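Local coordinates for protein particle-associated lyase (Acinetobacter bacteriophage AP22, PDB 4Y9V) that binds and probably cleaves, as a trimeric phage tailspike lyase, the capsular polysaccharide of Acinetobacter baumannii, at residues Phe96-Glu101 with Ile209-Asn214; Ala379-Gly384 with Glu415-Lys420; Leu523-Val528 with Tyr617-Ile622. All blocks are in the same frame, centred on the assembly; numbering follows the deposited sequence.

Contact 1: Phe96-Glu101 with Ile209-Asn214. With EDO (1,2-ethanediol), chain E; EDO (1,2-ethanediol), chain J.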
loop_
_atom_site.group_PDB
_atom_site.type_symbol
_atom_site.label_atom_id
_atom_site.label_comp_id
_atom_site.label_asym_id
_atom_site.label_seq_id
_atom_site.Cartn_x
_atom_site.Cartn_y
_atom_site.Cartn_z
ATOM N N PHE A 96 -7.453 -26.699 23.115
ATOM C CA PHE A 96 -6.753 -26.489 24.370
ATOM C C PHE A 96 -6.348 -25.038 24.443
ATOM O O PHE A 96 -5.909 -24.499 23.435
ATOM C CB PHE A 96 -5.513 -27.405 24.427
ATOM C CG PHE A 96 -4.898 -27.491 25.796
ATOM C CD1 PHE A 96 -3.914 -26.618 26.207
ATOM C CD2 PHE A 96 -5.340 -28.470 26.666
ATOM C CE1 PHE A 96 -3.354 -26.725 27.501
ATOM C CE2 PHE A 96 -4.788 -28.566 27.918
ATOM C CZ PHE A 96 -3.816 -27.703 28.356
ATOM N N GLU A 97 -6.424 -24.448 25.626
ATOM C CA GLU A 97 -6.018 -23.067 25.845
ATOM C C GLU A 97 -5.090 -22.961 27.052
ATOM O O GLU A 97 -5.465 -23.411 28.144
ATOM C CB GLU A 97 -7.237 -22.176 26.057
ATOM C CG GLU A 97 -6.872 -20.723 26.355
ATOM C CD GLU A 97 -8.013 -19.743 26.432
ATOM O OE1 GLU A 97 -9.192 -20.173 26.373
ATOM O OE2 GLU A 97 -7.732 -18.511 26.539
ATOM N N PHE A 98 -3.925 -22.369 26.850
ATOM C CA PHE A 98 -3.057 -21.971 27.946
ATOM C C PHE A 98 -3.319 -20.514 28.335
ATOM O O PHE A 98 -3.434 -19.632 27.476
ATOM C CB PHE A 98 -1.570 -22.008 27.533
ATOM C CG PHE A 98 -0.979 -23.387 27.464
ATOM C CD1 PHE A 98 -0.454 -23.985 28.624
ATOM C CD2 PHE A 98 -0.878 -24.116 26.267
ATOM C CE1 PHE A 98 0.160 -25.212 28.565
ATOM C CE2 PHE A 98 -0.264 -25.355 26.230
ATOM C CZ PHE A 98 0.263 -25.903 27.377
ATOM N N VAL A 99 -3.293 -20.264 29.655
ATOM C CA VAL A 99 -3.208 -18.928 30.220
ATOM C C VAL A 99 -1.955 -18.932 31.099
ATOM O O VAL A 99 -1.969 -19.364 32.250
ATOM C CB VAL A 99 -4.444 -18.504 31.009
ATOM C CG1 VAL A 99 -4.296 -17.042 31.418
ATOM C CG2 VAL A 99 -5.706 -18.734 30.234
ATOM N N ASN A 100 -0.833 -18.501 30.513
ATOM C CA ASN A 100 0.468 -18.569 31.148
ATOM C C ASN A 100 0.890 -17.225 31.728
ATOM O O ASN A 100 0.798 -16.218 31.036
ATOM C CB ASN A 100 1.509 -19.041 30.139
ATOM C CG ASN A 100 1.236 -20.461 29.677
ATOM O OD1 ASN A 100 0.695 -21.267 30.378
ATOM N ND2 ASN A 100 1.659 -20.764 28.440
ATOM N N GLU A 101 1.378 -17.204 32.964
ATOM C CA GLU A 101 1.992 -16.010 33.505
ATOM C C GLU A 101 3.258 -15.684 32.707
ATOM O O GLU A 101 3.970 -16.600 32.256
ATOM C CB GLU A 101 2.293 -16.189 34.991
ATOM C CG GLU A 101 1.063 -16.263 35.877
ATOM C CD GLU A 101 1.397 -16.276 37.359
ATOM O OE1 GLU A 101 2.535 -16.701 37.710
ATOM O OE2 GLU A 101 0.547 -15.904 38.203
ATOM N N ILE A 209 -8.248 -27.844 14.640
ATOM C CA ILE A 209 -7.992 -27.659 16.079
ATOM C C ILE A 209 -8.000 -26.170 16.423
ATOM O O ILE A 209 -7.540 -25.334 15.650
ATOM C CB ILE A 209 -6.653 -28.293 16.486
ATOM C CG1 ILE A 209 -6.549 -28.396 18.025
ATOM C CG2 ILE A 209 -5.426 -27.570 15.900
ATOM C CD1 ILE A 209 -5.373 -29.246 18.511
ATOM N N ASN A 210 -8.472 -25.859 17.654
ATOM C CA ASN A 210 -8.398 -24.515 18.207
ATOM C C ASN A 210 -7.475 -24.529 19.449
ATOM O O ASN A 210 -7.928 -24.769 20.574
ATOM C CB ASN A 210 -9.790 -23.960 18.529
ATOM C CG ASN A 210 -9.746 -22.462 18.792
ATOM O OD1 ASN A 210 -8.687 -21.892 18.900
ATOM N ND2 ASN A 210 -10.904 -21.820 18.894
ATOM N N PHE A 211 -6.192 -24.336 19.205
ATOM C CA PHE A 211 -5.129 -24.337 20.188
ATOM C C PHE A 211 -4.742 -22.899 20.459
ATOM O O PHE A 211 -4.317 -22.207 19.538
ATOM C CB PHE A 211 -3.947 -25.130 19.659
ATOM C CG PHE A 211 -2.766 -25.149 20.602
ATOM C CD1 PHE A 211 -2.731 -26.032 21.656
ATOM C CD2 PHE A 211 -1.684 -24.292 20.444
ATOM C CE1 PHE A 211 -1.664 -26.073 22.556
ATOM C CE2 PHE A 211 -0.610 -24.324 21.290
ATOM C CZ PHE A 211 -0.603 -25.223 22.361
ATOM N N LYS A 212 -4.933 -22.443 21.693
ATOM C CA LYS A 212 -4.804 -21.026 22.070
ATOM C C LYS A 212 -3.796 -20.845 23.176
ATOM O O LYS A 212 -3.618 -21.705 24.052
ATOM C CB LYS A 212 -6.182 -20.475 22.565
ATOM C CG LYS A 212 -7.234 -20.593 21.471
ATOM C CD LYS A 212 -8.496 -19.921 21.952
ATOM C CE LYS A 212 -8.389 -18.399 22.071
ATOM N NZ LYS A 212 -9.776 -17.830 22.358
ATOM N N PHE A 213 -3.188 -19.659 23.184
ATOM C CA PHE A 213 -2.313 -19.266 24.277
ATOM C C PHE A 213 -2.230 -17.744 24.268
ATOM O O PHE A 213 -2.169 -17.114 23.212
ATOM C CB PHE A 213 -0.911 -19.877 24.163
ATOM C CG PHE A 213 -0.245 -19.675 22.814
ATOM C CD1 PHE A 213 -0.455 -20.612 21.825
ATOM C CD2 PHE A 213 0.570 -18.602 22.543
ATOM C CE1 PHE A 213 0.119 -20.485 20.582
ATOM C CE2 PHE A 213 1.155 -18.458 21.296
ATOM C CZ PHE A 213 0.909 -19.383 20.299
ATOM N N ASN A 214 -2.170 -17.152 25.457
ATOM C CA ASN A 214 -1.862 -15.747 25.599
ATOM C C ASN A 214 -0.373 -15.474 25.386
ATOM O O ASN A 214 0.026 -14.428 24.843
ATOM C CB ASN A 214 -2.299 -15.214 26.961
ATOM C CG ASN A 214 -1.595 -15.875 28.117
ATOM O OD1 ASN A 214 -1.334 -17.072 28.103
ATOM N ND2 ASN A 214 -1.232 -15.120 29.150
HETATM C C1 EDO E . -4.999 -22.451 16.267
HETATM O O1 EDO E . -5.286 -23.815 16.551
HETATM C C2 EDO E . -6.167 -21.611 16.725
HETATM O O2 EDO E . -7.285 -21.957 15.911
HETATM C C1 EDO J . -0.019 -13.975 40.987
HETATM O O1 EDO J . 0.989 -13.700 40.007
HETATM C C2 EDO J . 0.566 -14.621 42.204
HETATM O O2 EDO J . 1.445 -13.753 42.888
HETATM O O HOH W 1 -11.481 -19.183 24.267
HETATM O O HOH W 2 -9.452 -17.032 25.011
#
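Asn210 opens the pairing with its carbonyl. Asn210 O accepts from Phe96 N at 3.2 Å, with the donor tilted 30° from the carbonyl plane. On the edge of the strand away from 96-101 lies a 1,2-ethanediol, probably from the crystallisation liquor. Its O1 receives the N-H of Phe211 and donates to the O of Ile209. Phe211 itself turns its ring to the same face as Phe96 and Phe98. Phe211 CZ comes to the edge of the Phe98 ring, 3.9 Å from Phe98 CE2. Phe96 CE1 also lies over the centre of the Phe98 ring, 3.6 Å above its plane. Phe92 meets both Phe96 and Phe211, and Leu229 also touches Phe211.

Lys212 carries the central bonds. Lys212 N donates to Phe96 O at 2.9 Å, and Lys212 O accepts from Phe98 N at 2.9 Å. The strands 96-100 and 211-213 thus run parallel, in register, and form one side of a four-stranded parallel sheet ending at 211-213 within the chain. On the other face the Lys212 and Glu97 stems touch through CB and CG. Their charged ends do not meet; in the modelled conformer of Lys212 one water bridges Lys212 NZ and Glu97 OE2.

Phe213 packs by its CB on Phe98 CB, while its ring leads off toward Leu229. Asn214 ends the strand pairing with its side-chain amide. A chi1 of 62° folds this amide back to the neighbouring strand. Asn214 OD1 accepts from Asn100 N at 2.8 Å, and Asn214 ND2 donates to Asn100 O at 3.0 Å.

Contact 2: Ala379-Gly384 with Glu415-Lys420. Unlike the reference sequence in segment 379-384: Glu380 (reference Lys). With EDO (1,2-ethanediol), chain D.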
loop_
_atom_site.group_PDB
_atom_site.type_symbol
_atom_site.label_atom_id
_atom_site.label_comp_id
_atom_site.label_asym_id
_atom_site.label_seq_id
_atom_site.Cartn_x
_atom_site.Cartn_y
_atom_site.Cartn_z
ATOM N N ALA A 379 14.510 -18.161 -8.569
ATOM C CA ALA A 379 15.229 -19.414 -8.758
ATOM C C ALA A 379 14.342 -20.628 -8.906
ATOM O O ALA A 379 14.872 -21.671 -9.326
ATOM C CB ALA A 379 16.093 -19.704 -7.538
ATOM N N GLU A 380 13.037 -20.541 -8.628
ATOM C CA GLU A 380 12.116 -21.652 -8.899
ATOM C C GLU A 380 10.883 -21.114 -9.646
ATOM O O GLU A 380 9.750 -21.304 -9.195
ATOM C CB GLU A 380 11.731 -22.399 -7.613
ATOM C CG GLU A 380 12.915 -23.083 -6.945
ATOM C CD GLU A 380 12.532 -24.003 -5.780
ATOM O OE1 GLU A 380 11.652 -23.637 -4.985
ATOM O OE2 GLU A 380 13.120 -25.103 -5.679
ATOM N N PRO A 381 11.062 -20.412 -10.777
ATOM C CA PRO A 381 9.909 -19.804 -11.411
ATOM C C PRO A 381 8.974 -20.805 -12.079
ATOM O O PRO A 381 9.396 -21.690 -12.818
ATOM C CB PRO A 381 10.524 -18.890 -12.496
ATOM C CG PRO A 381 11.868 -19.518 -12.789
ATOM C CD PRO A 381 12.320 -20.078 -11.450
ATOM N N ARG A 382 7.684 -20.594 -11.868
ATOM C CA ARG A 382 6.610 -21.343 -12.523
ATOM C C ARG A 382 5.920 -20.538 -13.597
ATOM O O ARG A 382 5.565 -21.074 -14.667
ATOM C CB ARG A 382 5.625 -21.821 -11.453
ATOM C CG ARG A 382 4.468 -22.630 -11.986
ATOM C CD ARG A 382 3.608 -23.106 -10.816
ATOM N NE ARG A 382 2.442 -23.863 -11.209
ATOM C CZ ARG A 382 1.294 -23.373 -11.465
ATOM N NH1 ARG A 382 1.099 -22.042 -11.523
ATOM N NH2 ARG A 382 0.297 -24.165 -11.761
ATOM N N GLY A 383 5.697 -19.249 -13.353
ATOM C CA GLY A 383 5.053 -18.393 -14.312
ATOM C C GLY A 383 4.183 -17.368 -13.601
ATOM O O GLY A 383 3.924 -17.483 -12.404
ATOM N N GLY A 384 3.726 -16.394 -14.344
ATOM C CA GLY A 384 2.974 -15.286 -13.804
ATOM C C GLY A 384 3.852 -14.067 -13.588
ATOM O O GLY A 384 4.945 -13.962 -14.143
ATOM N N GLU A 415 3.490 -21.088 -17.240
ATOM C CA GLU A 415 2.827 -19.926 -17.841
ATOM C C GLU A 415 3.924 -18.910 -18.165
ATOM O O GLU A 415 5.025 -18.938 -17.610
ATOM C CB GLU A 415 1.770 -19.340 -16.900
ATOM C CG GLU A 415 0.543 -20.141 -16.523
ATOM C CD GLU A 415 -0.393 -20.460 -17.660
ATOM O OE1 GLU A 415 -0.263 -19.995 -18.815
ATOM O OE2 GLU A 415 -1.361 -21.172 -17.371
ATOM N N ASP A 416 3.588 -17.956 -19.038
ATOM C CA ASP A 416 4.504 -16.871 -19.347
ATOM C C ASP A 416 4.936 -16.179 -18.054
ATOM O O ASP A 416 4.116 -16.023 -17.124
ATOM C CB ASP A 416 3.831 -15.867 -20.254
ATOM C CG ASP A 416 3.481 -16.365 -21.647
ATOM O OD1 ASP A 416 3.958 -17.449 -22.056
ATOM O OD2 ASP A 416 2.754 -15.641 -22.374
ATOM N N LEU A 417 6.171 -15.730 -18.012
ATOM C CA LEU A 417 6.779 -15.069 -16.883
ATOM C C LEU A 417 6.950 -13.582 -17.179
ATOM O O LEU A 417 7.513 -13.242 -18.201
ATOM C CB LEU A 417 8.148 -15.719 -16.597
ATOM C CG LEU A 417 8.904 -15.190 -15.419
ATOM C CD1 LEU A 417 9.728 -16.227 -14.799
ATOM C CD2 LEU A 417 9.775 -13.999 -15.782
ATOM N N THR A 418 6.487 -12.719 -16.270
ATOM C CA THR A 418 6.649 -11.274 -16.439
ATOM C C THR A 418 7.304 -10.680 -15.209
ATOM O O THR A 418 6.785 -10.902 -14.105
ATOM C CB THR A 418 5.296 -10.611 -16.660
ATOM O OG1 THR A 418 4.667 -11.138 -17.833
ATOM C CG2 THR A 418 5.399 -9.100 -16.821
ATOM N N VAL A 419 8.383 -9.957 -15.367
ATOM C CA VAL A 419 8.959 -9.153 -14.285
ATOM C C VAL A 419 8.480 -7.717 -14.464
ATOM O O VAL A 419 8.731 -7.159 -15.549
ATOM C CB VAL A 419 10.492 -9.201 -14.270
ATOM C CG1 VAL A 419 11.040 -8.296 -13.166
ATOM C CG2 VAL A 419 11.000 -10.619 -14.109
ATOM N N LYS A 420 7.872 -7.162 -13.442
ATOM C CA LYS A 420 7.277 -5.823 -13.507
ATOM C C LYS A 420 7.868 -4.963 -12.386
ATOM O O LYS A 420 7.442 -5.059 -11.246
ATOM C CB LYS A 420 5.751 -5.862 -13.410
ATOM C CG LYS A 420 5.041 -4.608 -13.872
ATOM C CD LYS A 420 3.515 -4.769 -14.072
ATOM C CE LYS A 420 2.903 -3.563 -14.716
ATOM N NZ LYS A 420 1.444 -3.802 -14.916
HETATM C C1 EDO D . 2.491 -19.156 -10.104
HETATM O O1 EDO D . 2.952 -19.854 -11.185
HETATM C C2 EDO D . 1.271 -18.343 -10.395
HETATM O O2 EDO D . 0.149 -19.187 -10.573
#
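Gly384 N donates to Asp416 O at 2.8 Å, in a nearly straight bond with an N-H...O angle of 166°. Gly384 O then accepts from Thr418 N at 2.9 Å. The two bonds flank Leu417 and make a parallel bridge between Gly384 and Leu417. Before it, the segments cross at a steep angle, and the bond from Glu415 N to Arg382 O is weak.

Gly383 lies close against Glu415, its CA 3.3 Å from Glu415 O. Lacking a side chain, Gly383 lets that carbonyl come near, and the backbone angles of both Gly383 and Gly384 suit glycine. This is where a loop enters strand 384-389 beside strand 417-422, two parallel strands from successive turns of the right-handed beta-helix of the pectin lyase-like fold.

The apolar part of the contact is Pro381 CB against Leu417 CD1, at 3.6 Å. Leu417 reaches it with CG anti to the backbone N (chi1 -178°).

The Arg382 chain is extended from CG to NE. A 1,2-ethanediol, probably from the crystallisation liquor, lies at the edge of its guanidinium, in plane. The diol O1 accepts from Arg382 NH1 at 2.9 Å and donates to Gly383 O at 2.8 Å. Arg382 NE donates a hydrogen bond to Tyr162 O, and the group makes a cation-pi contact with the Tyr162 ring. Asp416 OD2 makes a salt bridge with Lys452 NZ.

Contact 3: Leu523-Val528 with Tyr617-Ile622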
loop_
_atom_site.group_PDB
_atom_site.type_symbol
_atom_site.label_atom_id
_atom_site.label_comp_id
_atom_site.label_asym_id
_atom_site.label_seq_id
_atom_site.Cartn_x
_atom_site.Cartn_y
_atom_site.Cartn_z
ATOM N N LEU A 523 11.841 7.320 -24.672
ATOM C CA LEU A 523 12.157 8.414 -25.580
ATOM C C LEU A 523 13.270 9.272 -24.999
ATOM O O LEU A 523 13.450 9.422 -23.798
ATOM C CB LEU A 523 10.925 9.261 -25.957
ATOM C CG LEU A 523 9.940 8.743 -27.076
ATOM C CD1 LEU A 523 10.255 9.021 -28.560
ATOM C CD2 LEU A 523 9.646 7.236 -26.911
ATOM N N GLN A 524 14.052 9.842 -25.915
ATOM C CA GLN A 524 15.076 10.845 -25.624
ATOM C C GLN A 524 14.862 12.012 -26.604
ATOM O O GLN A 524 14.228 11.839 -27.651
ATOM C CB GLN A 524 16.477 10.284 -25.730
ATOM C CG GLN A 524 16.753 9.227 -24.651
ATOM C CD GLN A 524 18.036 8.494 -24.868
ATOM O OE1 GLN A 524 19.113 8.899 -24.369
ATOM N NE2 GLN A 524 17.966 7.394 -25.597
ATOM N N GLN A 525 15.377 13.181 -26.282
ATOM C CA GLN A 525 15.243 14.309 -27.207
ATOM C C GLN A 525 16.250 15.354 -26.801
ATOM O O GLN A 525 16.740 15.391 -25.670
ATOM C CB GLN A 525 13.834 14.908 -27.188
ATOM C CG GLN A 525 13.368 15.318 -25.778
ATOM C CD GLN A 525 12.050 16.021 -25.881
ATOM O OE1 GLN A 525 12.019 17.238 -25.814
ATOM N NE2 GLN A 525 10.939 15.318 -25.993
ATOM N N GLY A 526 16.509 16.279 -27.746
ATOM C CA GLY A 526 17.456 17.341 -27.488
ATOM C C GLY A 526 17.468 18.359 -28.598
ATOM O O GLY A 526 16.699 18.322 -29.558
ATOM N N VAL A 527 18.399 19.311 -28.410
ATOM C CA VAL A 527 18.614 20.434 -29.309
ATOM C C VAL A 527 20.121 20.547 -29.567
ATOM O O VAL A 527 20.929 20.279 -28.665
ATOM C CB VAL A 527 18.061 21.756 -28.730
ATOM C CG1 VAL A 527 18.663 22.111 -27.375
ATOM C CG2 VAL A 527 18.209 22.913 -29.737
ATOM N N VAL A 528 20.473 21.007 -30.741
ATOM C CA VAL A 528 21.865 21.364 -31.045
ATOM C C VAL A 528 21.847 22.560 -31.973
ATOM O O VAL A 528 21.218 22.556 -33.025
ATOM C CB VAL A 528 22.609 20.160 -31.658
ATOM C CG1 VAL A 528 21.902 19.546 -32.877
ATOM C CG2 VAL A 528 24.035 20.503 -31.943
ATOM N N TYR A 617 16.589 20.045 -33.772
ATOM C CA TYR A 617 15.966 19.310 -32.686
ATOM C C TYR A 617 15.818 17.865 -33.103
ATOM O O TYR A 617 15.628 17.554 -34.286
ATOM C CB TYR A 617 14.599 19.886 -32.355
ATOM C CG TYR A 617 14.632 21.324 -31.951
ATOM C CD1 TYR A 617 14.902 21.673 -30.640
ATOM C CD2 TYR A 617 14.385 22.355 -32.861
ATOM C CE1 TYR A 617 14.930 23.002 -30.231
ATOM C CE2 TYR A 617 14.390 23.679 -32.460
ATOM C CZ TYR A 617 14.638 24.013 -31.140
ATOM O OH TYR A 617 14.606 25.329 -30.792
ATOM N N TRP A 618 15.828 16.959 -32.121
ATOM C CA TRP A 618 15.690 15.554 -32.399
ATOM C C TRP A 618 14.936 14.871 -31.258
ATOM O O TRP A 618 14.979 15.312 -30.108
ATOM C CB TRP A 618 17.078 14.876 -32.635
ATOM C CG TRP A 618 17.968 15.001 -31.425
ATOM C CD1 TRP A 618 18.793 16.039 -31.092
ATOM C CD2 TRP A 618 18.032 14.083 -30.339
ATOM N NE1 TRP A 618 19.384 15.833 -29.884
ATOM C CE2 TRP A 618 18.929 14.612 -29.396
ATOM C CE3 TRP A 618 17.439 12.830 -30.050
ATOM C CZ2 TRP A 618 19.236 13.957 -28.192
ATOM C CZ3 TRP A 618 17.735 12.207 -28.865
ATOM C CH2 TRP A 618 18.636 12.748 -27.950
ATOM N N GLU A 619 14.309 13.757 -31.626
ATOM C CA GLU A 619 13.669 12.864 -30.678
ATOM C C GLU A 619 13.880 11.431 -31.136
ATOM O O GLU A 619 13.737 11.149 -32.331
ATOM C CB GLU A 619 12.163 13.165 -30.583
ATOM C CG GLU A 619 11.475 12.366 -29.494
ATOM C CD GLU A 619 10.066 12.782 -29.274
ATOM O OE1 GLU A 619 9.244 11.801 -29.307
ATOM O OE2 GLU A 619 9.764 13.972 -29.114
ATOM N N SER A 620 14.207 10.546 -30.207
ATOM C CA SER A 620 14.362 9.133 -30.495
ATOM C C SER A 620 13.404 8.321 -29.622
ATOM O O SER A 620 13.060 8.734 -28.507
ATOM C CB SER A 620 15.783 8.689 -30.211
ATOM O OG SER A 620 16.175 8.873 -28.861
ATOM N N GLY A 621 13.051 7.131 -30.080
ATOM C CA GLY A 621 12.239 6.233 -29.267
ATOM C C GLY A 621 11.942 4.960 -30.035
ATOM O O GLY A 621 12.165 4.887 -31.237
ATOM N N ILE A 622 11.383 3.969 -29.313
ATOM C CA ILE A 622 10.863 2.746 -29.946
ATOM C C ILE A 622 9.536 2.419 -29.253
ATOM O O ILE A 622 9.489 2.393 -28.016
ATOM C CB ILE A 622 11.849 1.566 -29.852
ATOM C CG1 ILE A 622 13.130 1.899 -30.598
ATOM C CG2 ILE A 622 11.182 0.296 -30.353
ATOM C CD1 ILE A 622 14.248 0.873 -30.454
HETATM O O HOH W 3 21.459 17.446 -28.577
#
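Trp618 lays one face of its indole over the backbone of the opposite strand. Gly526 N lies 3.4 Å above the ring plane and Gln525 C 3.5 Å, both offset toward the rim. With chi1 at 60°, the Trp618 ring swings across the neighbouring strand. Gly526, lacking a side chain, lets the indole come this close. At the ring edge a water accepts from Trp618 NE1 at 2.9 Å and donates to Val527 O.

Beneath the indole, Gly526 and Trp618 form a hydrogen-bonded pair, Gly526 N to Trp618 O and Trp618 N to Gly526 O, each 3.0 Å. Gln524 and Ser620 form the next such pair. These antiparallel segments lie in the C-terminal tailspike Ig-like family region.

On the other face, Val527 and Tyr617 run alongside each other in the same direction, with Val527 CG2 3.3 Å from Tyr617 CE1. In the modelled conformers Gln525 and Glu619 do likewise, their amide and carboxylate planes 12° apart. There Gln525 NE2 stays 3.6 Å from Glu619 OE2, without a hydrogen bond. Gln525 OE1 is bound instead by Asn555 of the third subunit.

In the fold
The three contacts follow one another along the elongated chain, with contacts 1 and 3 on opposite sides of its centre. Contact 2 is nearest the centre; its middle is about 34 Å from that of contact 3 and 41 Å from that of contact 1. Contacts 2 and 3 are largely buried, contact 1 only partly. Contact 1 joins parallel strands, contact 2 a loop and a strand through a single parallel bridge, contact 3 antiparallel strands. In contact 1, aromatic rings fill one face and a water-bridged charged pair the other. Contact 2 relies mainly on backbone and glycines. Contact 3 combines an indole face packed on backbone with polar groups facing neighbouring subunits. Contact 1 also touches both other subunits.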